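PDB 2VOA: exodeoxyribonuclease III from Archaeoglobus fulgidus, which acts as an AP endonuclease on abasic sites in DNA and probably uses two magnesium or manganese ions per subunit. Local coordinates for residues 52-56 with 68-74; 124-128 with 175-179; 153-157 with 194-198. The protein carries 1 engineered substitution. One frame throughout, in Å; residues are numbered along the deposited sequence.

Interaction 1. Residues 52-56 with 68-74; sequences GYHVV and IASLEEP
In the β-hairpin that borders one sheet of the DNase I-like β-sandwich, H54, V55 and V56 of edge strand 54-60 pair antiparallel with S70, A69 and I68 of strand 63-70. H54 and S70 form a hydrogen-bonded pair, with H54 N reaching S70 O at 2.8 Å and S70 N returning to H54 O. V56 and I68 do the same, while V55 and A69 between them make a non-hydrogen-bonded pair whose side chains both touch F48 of helix 45-49. Just before the strand, Y53 receives L71: CD2 of L71 rests over one ring face, offset toward the rim and 3.5 Å from Y53 CZ, and the backbone N of S70 lies at the ring edge. The Y53 hydroxyl bonds to the carbonyl of P28. A serine in place of Y53 would probably leave L71 CD2 without the ring it covers and the P28 carbonyl without this partner. The H54 ring lies against the segment that follows S70. E73 CA is above its centre, E73 CB makes a CH-pi contact 3.9 Å from the H54 ring centroid, and H54 ND1 bonds weakly to L71 O at 3.3 Å. P74 fills in beside them, its CD 3.7 Å from H54 CB and its CG 3.9 Å from V56 CG1. Set between its N and carbonyl carbon (chi1 60°), S70 OG reaches E72 O and donates at 2.7 Å.

Interaction 2. Residues 124-128 with 175-179; sequences LERLY and AYKKI
I179 pushes its CD1 methyl between L124 and L127, meeting L127 CD2 at 3.9 Å and L124 CD2 at 4.0 Å and crossing both leucine side chains at about a right angle. The same methyl also touches the backbone O of L124. CG1 of I179, set anti to its carbonyl carbon (chi1 -49°), directs the chain between the two leucines and packs on Y128 CB. One turn earlier L124 CB meets A175 CB at 3.8 Å, where the small alanine leaves room for L124. The axes of the two short helical segments are 9.0 Å apart and run nearly parallel, at 8°. Next to this apolar strip a water joins the backbones, donating to A175 O at 2.8 Å and weakly to L124 O, which also accepts the helical bond from Y128 N. Farther out, K178 runs extended across the Y128 ring. Its CE stands over the ring centre, 3.5 Å from the Y128 centroid and almost on the normal, and NZ goes on over the same face in a cation-pi contact. At the outer edge K178 NZ forms a salt bridge of 2.9 Å with E125 OE2, taking the syn lone pair; OE1 of E125 bonds to H129. The salt bridge at its far end is likely to fix the lysine chain over the ring. On the inner side L127 and I179 reach W143 of strand 141-144, and Y176 touches strand 218-222. Such parallel helices, packed side by side on a β-sheet, are typical of the helical layer flanking the DNase I-like α/β-sandwich.

Interaction 3. Residues 153-157 with 194-198; sequences PIDVH and NERIY
N194 meets I154 through its backbone, its carbonyl carbon 3.9 Å from I154 CG1. At E195 the same methylene lies against the peptide: I154 CG1 is 3.6 Å from E195 O. The carboxylate of E195 turns elsewhere and bonds to H192. I154 reaches this far because CG1 stands anti to its backbone N (chi1 -165°), which carries the CD1 methyl on to R196. There the isoleucine and arginine side chains cross at about a right angle, with I154 CD1 3.7 Å from R196 CG, before the arginine bends at chi3 and takes its guanidinium group away. The N of I197 donates to a water at 2.9 Å, and that water lies 2.6 Å from I154 O, bridging the two loops. Y198 comes last, its ring edge near D155 O. Its hydroxyl oxygen reaches H157, 3.5 Å from H157 CA, so the phenol lies along the backbone from the end of the 3-10 turn onward. No direct hydrogen bond joins the two segments, which meet through van der Waals contacts, the bridging water and R189. The Y198 side chain is about 8 Å from that of D218, predicted to matter for catalysis, so the loops pack near the probable active site. R189 ties both loops to helix 187-191, its guanidinium bonding E195 O and the D155 carboxylate, while D155 also pairs with R216 just before strand 218-222.

All three contacts are partly buried, yet interaction 2 has no exposed residue among those that touch, while interactions 1 and 3 each have three. Interaction 1 unites two strands at the border of one sheet, and its core is backbone hydrogen bonding. Interaction 2 pairs two helices lying on the other sheet, with interlocking aliphatic groups inside and a lysine between a ring and a carboxylate outside. Interaction 3 joins irregular loops, where one isoleucine, one tyrosine and a water carry much of the contact. Interactions 1 and 3 lie on opposite sides of the chain's centre, about 31 Å between centres. The segments of interactions 2 and 3 alternate along the chain, nearest atoms about 7 Å apart.

Interaction 1. Residues 52-56 with 68-74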
ATOM      1  N   GLY A  52      -3.433 -24.767  -5.542  1.00 28.94           N
ATOM      2  CA  GLY A  52      -3.359 -25.900  -6.457  1.00 28.65           C
ATOM      3  C   GLY A  52      -2.834 -25.549  -7.845  1.00 29.09           C
ATOM      4  O   GLY A  52      -3.114 -26.262  -8.813  1.00 29.77           O
ATOM      5  N   TYR A  53      -2.065 -24.469  -7.934  1.00 28.83           N
ATOM      6  CA  TYR A  53      -1.424 -24.079  -9.201  1.00 28.54           C
ATOM      7  C   TYR A  53       0.090 -24.263  -9.189  1.00 29.27           C
ATOM      8  O   TYR A  53       0.774 -23.831  -8.259  1.00 29.67           O
ATOM      9  CB  TYR A  53      -1.777 -22.630  -9.579  1.00 27.84           C
ATOM     10  CG  TYR A  53      -3.125 -22.534 -10.252  1.00 26.87           C
ATOM     11  CD1 TYR A  53      -4.310 -22.511  -9.502  1.00 28.74           C
ATOM     12  CD2 TYR A  53      -3.213 -22.505 -11.649  1.00 26.64           C
ATOM     13  CE1 TYR A  53      -5.564 -22.448 -10.127  1.00 27.54           C
ATOM     14  CE2 TYR A  53      -4.478 -22.433 -12.290  1.00 29.20           C
ATOM     15  CZ  TYR A  53      -5.629 -22.407 -11.521  1.00 28.88           C
ATOM     16  OH  TYR A  53      -6.851 -22.340 -12.168  1.00 27.97           O
ATOM     17  N   HIS A  54       0.604 -24.899 -10.238  1.00 29.07           N
ATOM     18  CA  HIS A  54       2.019 -24.813 -10.564  1.00 29.31           C
ATOM     19  C   HIS A  54       2.268 -23.416 -11.077  1.00 28.94           C
ATOM     20  O   HIS A  54       1.364 -22.786 -11.641  1.00 27.70           O
ATOM     21  CB  HIS A  54       2.387 -25.815 -11.657  1.00 29.71           C
ATOM     22  CG  HIS A  54       2.239 -27.240 -11.235  1.00 32.20           C
ATOM     23  ND1 HIS A  54       1.090 -27.971 -11.455  1.00 35.36           N
ATOM     24  CD2 HIS A  54       3.095 -28.065 -10.598  1.00 31.32           C
ATOM     25  CE1 HIS A  54       1.245 -29.189 -10.965  1.00 33.20           C
ATOM     26  NE2 HIS A  54       2.454 -29.273 -10.442  1.00 35.99           N
ATOM     27  N   VAL A  55       3.494 -22.938 -10.890  1.00 28.75           N
ATOM     28  CA  VAL A  55       3.870 -21.660 -11.476  1.00 29.20           C
ATOM     29  C   VAL A  55       5.345 -21.702 -11.866  1.00 29.51           C
ATOM     30  O   VAL A  55       6.215 -22.128 -11.073  1.00 29.11           O
ATOM     31  CB  VAL A  55       3.497 -20.451 -10.549  1.00 28.55           C
ATOM     32  CG1 VAL A  55       4.307 -20.448  -9.240  1.00 27.61           C
ATOM     33  CG2 VAL A  55       3.606 -19.125 -11.287  1.00 29.79           C
ATOM     34  N   VAL A  56       5.600 -21.324 -13.113  1.00 28.62           N
ATOM     35  CA  VAL A  56       6.975 -21.107 -13.601  1.00 28.98           C
ATOM     36  C   VAL A  56       7.212 -19.618 -13.898  1.00 29.28           C
ATOM     37  O   VAL A  56       6.268 -18.886 -14.218  1.00 29.11           O
ATOM     38  CB  VAL A  56       7.317 -22.031 -14.805  1.00 29.97           C
ATOM     39  CG1 VAL A  56       7.279 -23.512 -14.366  1.00 29.69           C
ATOM     40  CG2 VAL A  56       6.373 -21.839 -15.963  1.00 28.88           C
ATOM     41  N   ILE A  68       3.972 -18.235 -15.821  1.00 28.81           N
ATOM     42  CA  ILE A  68       2.769 -18.966 -16.244  1.00 28.08           C
ATOM     43  C   ILE A  68       2.345 -19.851 -15.068  1.00 28.63           C
ATOM     44  O   ILE A  68       3.163 -20.619 -14.535  1.00 27.54           O
ATOM     45  CB  ILE A  68       3.012 -19.868 -17.478  1.00 28.48           C
ATOM     46  CG1 ILE A  68       3.693 -19.097 -18.613  1.00 29.88           C
ATOM     47  CG2 ILE A  68       1.668 -20.560 -17.927  1.00 28.24           C
ATOM     48  CD1 ILE A  68       4.306 -20.050 -19.677  1.00 28.33           C
ATOM     49  N   ALA A  69       1.092 -19.684 -14.646  1.00 28.49           N
ATOM     50  CA  ALA A  69       0.459 -20.575 -13.650  1.00 28.80           C
ATOM     51  C   ALA A  69      -0.427 -21.604 -14.368  1.00 29.06           C
ATOM     52  O   ALA A  69      -1.075 -21.288 -15.389  1.00 29.32           O
ATOM     53  CB  ALA A  69      -0.348 -19.753 -12.650  1.00 29.22           C
ATOM     54  N   SER A  70      -0.439 -22.834 -13.866  1.00 28.19           N
ATOM     55  CA  SER A  70      -1.215 -23.884 -14.515  1.00 28.71           C
ATOM     56  C   SER A  70      -1.616 -25.009 -13.585  1.00 28.66           C
ATOM     57  O   SER A  70      -0.970 -25.249 -12.547  1.00 27.40           O
ATOM     58  CB  SER A  70      -0.457 -24.436 -15.735  1.00 28.12           C
ATOM     59  OG  SER A  70       0.800 -25.000 -15.369  1.00 29.02           O
ATOM     60  N   LEU A  71      -2.701 -25.690 -13.943  1.00 28.23           N
ATOM     61  CA  LEU A  71      -3.154 -26.838 -13.168  1.00 29.06           C
ATOM     62  C   LEU A  71      -2.222 -28.037 -13.394  1.00 29.51           C
ATOM     63  O   LEU A  71      -1.912 -28.788 -12.463  1.00 30.95           O
ATOM     64  CB  LEU A  71      -4.608 -27.185 -13.535  1.00 28.69           C
ATOM     65  CG  LEU A  71      -5.631 -26.098 -13.155  1.00 30.59           C
ATOM     66  CD1 LEU A  71      -7.006 -26.438 -13.732  1.00 30.71           C
ATOM     67  CD2 LEU A  71      -5.708 -25.880 -11.637  1.00 30.92           C
ATOM     68  N   GLU A  72      -1.776 -28.204 -14.634  1.00 30.51           N
ATOM     69  CA  GLU A  72      -0.862 -29.298 -14.976  1.00 31.07           C
ATOM     70  C   GLU A  72       0.594 -28.830 -14.881  1.00 31.24           C
ATOM     71  O   GLU A  72       0.895 -27.649 -15.116  1.00 32.11           O
ATOM     72  CB  GLU A  72      -1.172 -29.843 -16.376  1.00 31.33           C
ATOM     73  CG  GLU A  72      -2.538 -30.558 -16.488  1.00 32.67           C
ATOM     74  CD  GLU A  72      -2.703 -31.650 -15.426  1.00 37.28           C
ATOM     75  OE1 GLU A  72      -1.745 -32.427 -15.212  1.00 37.59           O
ATOM     76  OE2 GLU A  72      -3.786 -31.734 -14.792  1.00 40.30           O
ATOM     77  N   GLU A  73       1.496 -29.753 -14.549  1.00 31.38           N
ATOM     78  CA  GLU A  73       2.909 -29.404 -14.424  1.00 31.50           C
ATOM     79  C   GLU A  73       3.548 -29.025 -15.767  1.00 31.29           C
ATOM     80  O   GLU A  73       3.552 -29.834 -16.705  1.00 31.10           O
ATOM     81  CB  GLU A  73       3.691 -30.542 -13.757  1.00 32.14           C
ATOM     82  CG  GLU A  73       5.104 -30.153 -13.421  1.00 33.72           C
ATOM     83  CD  GLU A  73       5.803 -31.201 -12.587  1.00 37.40           C
ATOM     84  OE1 GLU A  73       5.366 -32.372 -12.601  1.00 37.22           O
ATOM     85  OE2 GLU A  73       6.791 -30.856 -11.913  1.00 39.54           O
ATOM     86  N   PRO A  74       4.068 -27.785 -15.869  1.00 32.12           N
ATOM     87  CA  PRO A  74       4.765 -27.377 -17.089  1.00 31.97           C
ATOM     88  C   PRO A  74       6.002 -28.235 -17.372  1.00 31.57           C
ATOM     89  O   PRO A  74       6.711 -28.665 -16.438  1.00 31.89           O
ATOM     90  CB  PRO A  74       5.189 -25.939 -16.784  1.00 32.45           C
ATOM     91  CG  PRO A  74       4.188 -25.459 -15.794  1.00 34.21           C
ATOM     92  CD  PRO A  74       3.971 -26.659 -14.916  1.00 32.29           C
TER

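Interaction 2. Residues 124-128 with 175-179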
ATOM      1  N   LEU A 124      10.219  -7.402 -32.230  1.00 28.50           N
ATOM      2  CA  LEU A 124       9.135  -7.997 -33.025  1.00 28.71           C
ATOM      3  C   LEU A 124       9.667  -8.744 -34.259  1.00 28.24           C
ATOM      4  O   LEU A 124       9.137  -9.800 -34.615  1.00 27.99           O
ATOM      5  CB  LEU A 124       8.093  -6.940 -33.422  1.00 28.96           C
ATOM      6  CG  LEU A 124       7.209  -6.447 -32.258  1.00 28.45           C
ATOM      7  CD1 LEU A 124       6.443  -5.218 -32.746  1.00 30.33           C
ATOM      8  CD2 LEU A 124       6.259  -7.564 -31.719  1.00 30.46           C
ATOM      9  N   GLU A 125      10.742  -8.251 -34.868  1.00 27.53           N
ATOM     10  CA  GLU A 125      11.352  -8.962 -35.992  1.00 28.15           C
ATOM     11  C   GLU A 125      12.015 -10.268 -35.497  1.00 27.90           C
ATOM     12  O   GLU A 125      11.893 -11.335 -36.112  1.00 26.83           O
ATOM     13  CB  GLU A 125      12.380  -8.072 -36.702  1.00 28.46           C
ATOM     14  CG  GLU A 125      13.231  -8.780 -37.769  1.00 27.96           C
ATOM     15  CD  GLU A 125      12.465  -9.138 -39.045  1.00 32.87           C
ATOM     16  OE1 GLU A 125      13.101  -9.711 -39.975  1.00 32.28           O
ATOM     17  OE2 GLU A 125      11.248  -8.825 -39.149  1.00 32.59           O
ATOM     18  N   ARG A 126      12.727 -10.178 -34.381  1.00 27.22           N
ATOM     19  CA  ARG A 126      13.340 -11.374 -33.793  1.00 28.23           C
ATOM     20  C   ARG A 126      12.270 -12.389 -33.409  1.00 28.43           C
ATOM     21  O   ARG A 126      12.436 -13.583 -33.668  1.00 28.97           O
ATOM     22  CB  ARG A 126      14.213 -11.000 -32.596  1.00 27.95           C
ATOM     23  CG  ARG A 126      15.473 -10.226 -32.986  1.00 28.60           C
ATOM     24  CD  ARG A 126      16.505 -10.330 -31.878  1.00 31.88           C
ATOM     25  NE  ARG A 126      16.151  -9.565 -30.684  1.00 32.76           N
ATOM     26  CZ  ARG A 126      16.512  -9.910 -29.447  1.00 31.80           C
ATOM     27  NH1 ARG A 126      17.210 -11.018 -29.246  1.00 33.32           N
ATOM     28  NH2 ARG A 126      16.174  -9.161 -28.414  1.00 31.92           N
ATOM     29  N   LEU A 127      11.159 -11.899 -32.854  1.00 27.68           N
ATOM     30  CA  LEU A 127      10.072 -12.780 -32.413  1.00 28.49           C
ATOM     31  C   LEU A 127       9.467 -13.489 -33.616  1.00 28.26           C
ATOM     32  O   LEU A 127       9.130 -14.679 -33.546  1.00 28.70           O
ATOM     33  CB  LEU A 127       9.003 -11.977 -31.661  1.00 28.56           C
ATOM     34  CG  LEU A 127       7.861 -12.823 -31.105  1.00 28.80           C
ATOM     35  CD1 LEU A 127       8.405 -13.890 -30.169  1.00 29.06           C
ATOM     36  CD2 LEU A 127       6.885 -11.930 -30.352  1.00 30.65           C
ATOM     37  N   TYR A 128       9.321 -12.769 -34.723  1.00 28.25           N
ATOM     38  CA  TYR A 128       8.880 -13.393 -35.978  1.00 27.58           C
ATOM     39  C   TYR A 128       9.724 -14.620 -36.351  1.00 28.16           C
ATOM     40  O   TYR A 128       9.199 -15.716 -36.558  1.00 27.77           O
ATOM     41  CB  TYR A 128       8.914 -12.356 -37.130  1.00 28.52           C
ATOM     42  CG  TYR A 128       8.617 -12.970 -38.489  1.00 28.07           C
ATOM     43  CD1 TYR A 128       9.655 -13.360 -39.343  1.00 31.27           C
ATOM     44  CD2 TYR A 128       7.295 -13.184 -38.904  1.00 30.19           C
ATOM     45  CE1 TYR A 128       9.378 -13.932 -40.593  1.00 29.46           C
ATOM     46  CE2 TYR A 128       7.006 -13.758 -40.150  1.00 30.34           C
ATOM     47  CZ  TYR A 128       8.061 -14.135 -40.977  1.00 30.33           C
ATOM     48  OH  TYR A 128       7.817 -14.699 -42.207  1.00 32.04           O
ATOM     49  N   ALA A 175       4.912  -4.765 -37.926  1.00 28.86           N
ATOM     50  CA  ALA A 175       5.808  -5.811 -37.432  1.00 28.97           C
ATOM     51  C   ALA A 175       5.041  -6.887 -36.673  1.00 29.00           C
ATOM     52  O   ALA A 175       5.322  -8.073 -36.785  1.00 29.78           O
ATOM     53  CB  ALA A 175       6.922  -5.223 -36.571  1.00 29.88           C
ATOM     54  N   TYR A 176       4.023  -6.462 -35.933  1.00 27.90           N
ATOM     55  CA  TYR A 176       3.215  -7.389 -35.152  1.00 29.30           C
ATOM     56  C   TYR A 176       2.357  -8.216 -36.116  1.00 29.22           C
ATOM     57  O   TYR A 176       2.318  -9.454 -36.037  1.00 29.34           O
ATOM     58  CB  TYR A 176       2.359  -6.580 -34.184  1.00 29.07           C
ATOM     59  CG  TYR A 176       1.401  -7.381 -33.357  1.00 28.75           C
ATOM     60  CD1 TYR A 176       1.858  -8.231 -32.356  1.00 28.68           C
ATOM     61  CD2 TYR A 176       0.024  -7.296 -33.578  1.00 30.32           C
ATOM     62  CE1 TYR A 176       0.987  -8.961 -31.572  1.00 30.83           C
ATOM     63  CE2 TYR A 176      -0.885  -8.027 -32.776  1.00 29.80           C
ATOM     64  CZ  TYR A 176      -0.397  -8.852 -31.789  1.00 28.95           C
ATOM     65  OH  TYR A 176      -1.254  -9.576 -31.003  1.00 29.09           O
ATOM     66  N   LYS A 177       1.715  -7.538 -37.056  1.00 29.44           N
ATOM     67  CA  LYS A 177       0.864  -8.241 -38.036  1.00 30.07           C
ATOM     68  C   LYS A 177       1.653  -9.229 -38.894  1.00 29.56           C
ATOM     69  O   LYS A 177       1.118 -10.263 -39.284  1.00 30.79           O
ATOM     70  CB  LYS A 177       0.076  -7.260 -38.881  1.00 30.81           C
ATOM     71  CG  LYS A 177      -0.937  -6.456 -38.054  1.00 32.21           C
ATOM     72  CD  LYS A 177      -1.434  -5.289 -38.901  1.00 39.05           C
ATOM     73  CE  LYS A 177      -2.845  -4.951 -38.570  1.00 42.30           C
ATOM     74  NZ  LYS A 177      -3.617  -4.607 -39.827  1.00 43.43           N
ATOM     75  N   LYS A 178       2.932  -8.939 -39.149  1.00 28.76           N
ATOM     76  CA  LYS A 178       3.797  -9.875 -39.862  1.00 29.28           C
ATOM     77  C   LYS A 178       3.868 -11.230 -39.147  1.00 29.55           C
ATOM     78  O   LYS A 178       3.870 -12.292 -39.792  1.00 30.40           O
ATOM     79  CB  LYS A 178       5.195  -9.257 -40.003  1.00 29.39           C
ATOM     80  CG  LYS A 178       6.207 -10.122 -40.731  1.00 30.27           C
ATOM     81  CD  LYS A 178       7.586  -9.467 -40.717  1.00 30.39           C
ATOM     82  CE  LYS A 178       8.651 -10.421 -41.225  1.00 33.21           C
ATOM     83  NZ  LYS A 178       9.919  -9.754 -41.604  1.00 33.13           N
ATOM     84  N   ILE A 179       3.893 -11.194 -37.817  1.00 28.87           N
ATOM     85  CA  ILE A 179       3.905 -12.422 -37.015  1.00 29.43           C
ATOM     86  C   ILE A 179       2.552 -13.123 -37.099  1.00 29.66           C
ATOM     87  O   ILE A 179       2.498 -14.335 -37.286  1.00 29.91           O
ATOM     88  CB  ILE A 179       4.245 -12.162 -35.537  1.00 29.57           C
ATOM     89  CG1 ILE A 179       5.518 -11.277 -35.403  1.00 29.49           C
ATOM     90  CG2 ILE A 179       4.452 -13.498 -34.810  1.00 28.71           C
ATOM     91  CD1 ILE A 179       5.869 -10.833 -33.927  1.00 31.41           C
TER
HETATM   92  O   HOH W   1       7.945  -8.901 -37.065  1.00 22.10           O

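Interaction 3. Residues 153-157 with 194-198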
ATOM      1  N   PRO A 153      -7.654  -0.245 -35.754  1.00 27.45           N
ATOM      2  CA  PRO A 153      -8.222   0.967 -35.130  1.00 27.37           C
ATOM      3  C   PRO A 153      -9.220   0.675 -33.988  1.00 27.68           C
ATOM      4  O   PRO A 153      -9.272   1.421 -33.022  1.00 26.90           O
ATOM      5  CB  PRO A 153      -8.872   1.727 -36.291  1.00 28.25           C
ATOM      6  CG  PRO A 153      -8.315   1.122 -37.580  1.00 28.59           C
ATOM      7  CD  PRO A 153      -7.903  -0.307 -37.213  1.00 26.49           C
ATOM      8  N   ILE A 154      -9.984  -0.408 -34.092  1.00 27.05           N
ATOM      9  CA  ILE A 154     -10.904  -0.803 -32.992  1.00 27.96           C
ATOM     10  C   ILE A 154     -10.204  -1.092 -31.643  1.00 28.05           C
ATOM     11  O   ILE A 154     -10.834  -1.044 -30.585  1.00 28.63           O
ATOM     12  CB  ILE A 154     -11.802  -1.998 -33.415  1.00 27.72           C
ATOM     13  CG1 ILE A 154     -12.997  -2.179 -32.458  1.00 29.31           C
ATOM     14  CG2 ILE A 154     -10.955  -3.264 -33.571  1.00 28.47           C
ATOM     15  CD1 ILE A 154     -13.866  -0.995 -32.308  1.00 31.29           C
ATOM     16  N   ASP A 155      -8.888  -1.348 -31.680  1.00 27.27           N
ATOM     17  CA  ASP A 155      -8.122  -1.671 -30.467  1.00 28.01           C
ATOM     18  C   ASP A 155      -7.680  -0.461 -29.642  1.00 28.23           C
ATOM     19  O   ASP A 155      -7.060  -0.620 -28.591  1.00 28.15           O
ATOM     20  CB  ASP A 155      -6.890  -2.520 -30.822  1.00 28.02           C
ATOM     21  CG  ASP A 155      -7.265  -3.855 -31.422  1.00 29.53           C
ATOM     22  OD1 ASP A 155      -6.924  -4.087 -32.598  1.00 29.95           O
ATOM     23  OD2 ASP A 155      -7.938  -4.660 -30.725  1.00 28.79           O
ATOM     24  N   VAL A 156      -8.010   0.738 -30.110  1.00 28.08           N
ATOM     25  CA  VAL A 156      -7.671   1.972 -29.383  1.00 29.05           C
ATOM     26  C   VAL A 156      -8.897   2.901 -29.342  1.00 29.39           C
ATOM     27  O   VAL A 156      -9.753   2.882 -30.247  1.00 29.40           O
ATOM     28  CB  VAL A 156      -6.426   2.741 -30.001  1.00 28.75           C
ATOM     29  CG1 VAL A 156      -5.182   1.859 -30.049  1.00 30.92           C
ATOM     30  CG2 VAL A 156      -6.730   3.332 -31.375  1.00 30.91           C
ATOM     31  N   HIS A 157      -8.985   3.714 -28.297  1.00 30.60           N
ATOM     32  CA  HIS A 157     -10.147   4.603 -28.163  1.00 31.61           C
ATOM     33  C   HIS A 157     -10.206   5.745 -29.198  1.00 31.63           C
ATOM     34  O   HIS A 157     -11.302   6.213 -29.551  1.00 31.82           O
ATOM     35  CB  HIS A 157     -10.249   5.156 -26.731  1.00 32.29           C
ATOM     36  CG  HIS A 157      -9.034   5.908 -26.280  1.00 34.42           C
ATOM     37  ND1 HIS A 157      -8.729   7.173 -26.732  1.00 37.55           N
ATOM     38  CD2 HIS A 157      -8.058   5.577 -25.405  1.00 34.85           C
ATOM     39  CE1 HIS A 157      -7.606   7.582 -26.168  1.00 38.01           C
ATOM     40  NE2 HIS A 157      -7.183   6.634 -25.352  1.00 36.62           N
ATOM     41  N   ASN A 194     -14.803  -6.372 -34.350  1.00 27.38           N
ATOM     42  CA  ASN A 194     -15.266  -4.972 -34.471  1.00 27.38           C
ATOM     43  C   ASN A 194     -16.053  -4.437 -33.276  1.00 27.51           C
ATOM     44  O   ASN A 194     -17.072  -3.755 -33.444  1.00 27.87           O
ATOM     45  CB  ASN A 194     -16.066  -4.800 -35.765  1.00 27.83           C
ATOM     46  CG  ASN A 194     -15.231  -5.095 -36.981  1.00 26.78           C
ATOM     47  OD1 ASN A 194     -14.044  -4.791 -36.995  1.00 27.18           O
ATOM     48  ND2 ASN A 194     -15.816  -5.717 -37.973  1.00 26.67           N
ATOM     49  N   GLU A 195     -15.570  -4.758 -32.080  1.00 28.73           N
ATOM     50  CA  GLU A 195     -16.270  -4.399 -30.851  1.00 29.62           C
ATOM     51  C   GLU A 195     -15.267  -3.776 -29.885  1.00 29.42           C
ATOM     52  O   GLU A 195     -14.146  -4.257 -29.741  1.00 29.17           O
ATOM     53  CB  GLU A 195     -16.917  -5.643 -30.242  1.00 29.98           C
ATOM     54  CG  GLU A 195     -17.827  -5.400 -29.048  1.00 30.97           C
ATOM     55  CD  GLU A 195     -18.466  -6.700 -28.530  1.00 31.98           C
ATOM     56  OE1 GLU A 195     -18.441  -7.734 -29.237  1.00 33.21           O
ATOM     57  OE2 GLU A 195     -18.980  -6.662 -27.399  1.00 35.26           O
ATOM     58  N   ARG A 196     -15.672  -2.670 -29.264  1.00 29.86           N
ATOM     59  CA  ARG A 196     -14.801  -1.964 -28.331  1.00 29.30           C
ATOM     60  C   ARG A 196     -14.671  -2.775 -27.058  1.00 29.30           C
ATOM     61  O   ARG A 196     -15.641  -2.878 -26.280  1.00 28.84           O
ATOM     62  CB  ARG A 196     -15.373  -0.588 -28.012  1.00 29.22           C
ATOM     63  CG  ARG A 196     -15.314   0.388 -29.191  1.00 28.77           C
ATOM     64  CD  ARG A 196     -16.049   1.658 -28.836  1.00 30.19           C
ATOM     65  NE  ARG A 196     -17.448   1.355 -28.589  1.00 30.48           N
ATOM     66  CZ  ARG A 196     -18.319   2.184 -28.028  1.00 33.39           C
ATOM     67  NH1 ARG A 196     -17.941   3.384 -27.621  1.00 33.65           N
ATOM     68  NH2 ARG A 196     -19.572   1.793 -27.860  1.00 32.19           N
ATOM     69  N   ILE A 197     -13.497  -3.386 -26.898  1.00 29.20           N
ATOM     70  CA  ILE A 197     -13.133  -4.204 -25.741  1.00 29.54           C
ATOM     71  C   ILE A 197     -11.701  -3.833 -25.404  1.00 29.79           C
ATOM     72  O   ILE A 197     -10.823  -3.955 -26.256  1.00 30.08           O
ATOM     73  CB  ILE A 197     -13.198  -5.697 -26.049  1.00 29.43           C
ATOM     74  CG1 ILE A 197     -14.630  -6.108 -26.418  1.00 30.95           C
ATOM     75  CG2 ILE A 197     -12.672  -6.528 -24.822  1.00 30.61           C
ATOM     76  CD1 ILE A 197     -14.790  -7.548 -26.822  1.00 33.51           C
ATOM     77  N   TYR A 198     -11.471  -3.379 -24.165  1.00 29.17           N
ATOM     78  CA  TYR A 198     -10.145  -2.878 -23.788  1.00 29.67           C
ATOM     79  C   TYR A 198      -9.588  -3.720 -22.649  1.00 29.29           C
ATOM     80  O   TYR A 198     -10.338  -4.173 -21.785  1.00 30.04           O
ATOM     81  CB  TYR A 198     -10.179  -1.397 -23.405  1.00 30.05           C
ATOM     82  CG  TYR A 198     -10.717  -0.533 -24.512  1.00 30.57           C
ATOM     83  CD1 TYR A 198     -11.785   0.319 -24.273  1.00 31.77           C
ATOM     84  CD2 TYR A 198     -10.184  -0.600 -25.810  1.00 30.82           C
ATOM     85  CE1 TYR A 198     -12.310   1.136 -25.272  1.00 31.66           C
ATOM     86  CE2 TYR A 198     -10.700   0.222 -26.828  1.00 29.28           C
ATOM     87  CZ  TYR A 198     -11.779   1.054 -26.556  1.00 30.54           C
ATOM     88  OH  TYR A 198     -12.298   1.862 -27.554  1.00 32.23           O
TER
HETATM   89  O   HOH W   2     -11.297  -2.885 -28.752  1.00 21.00           O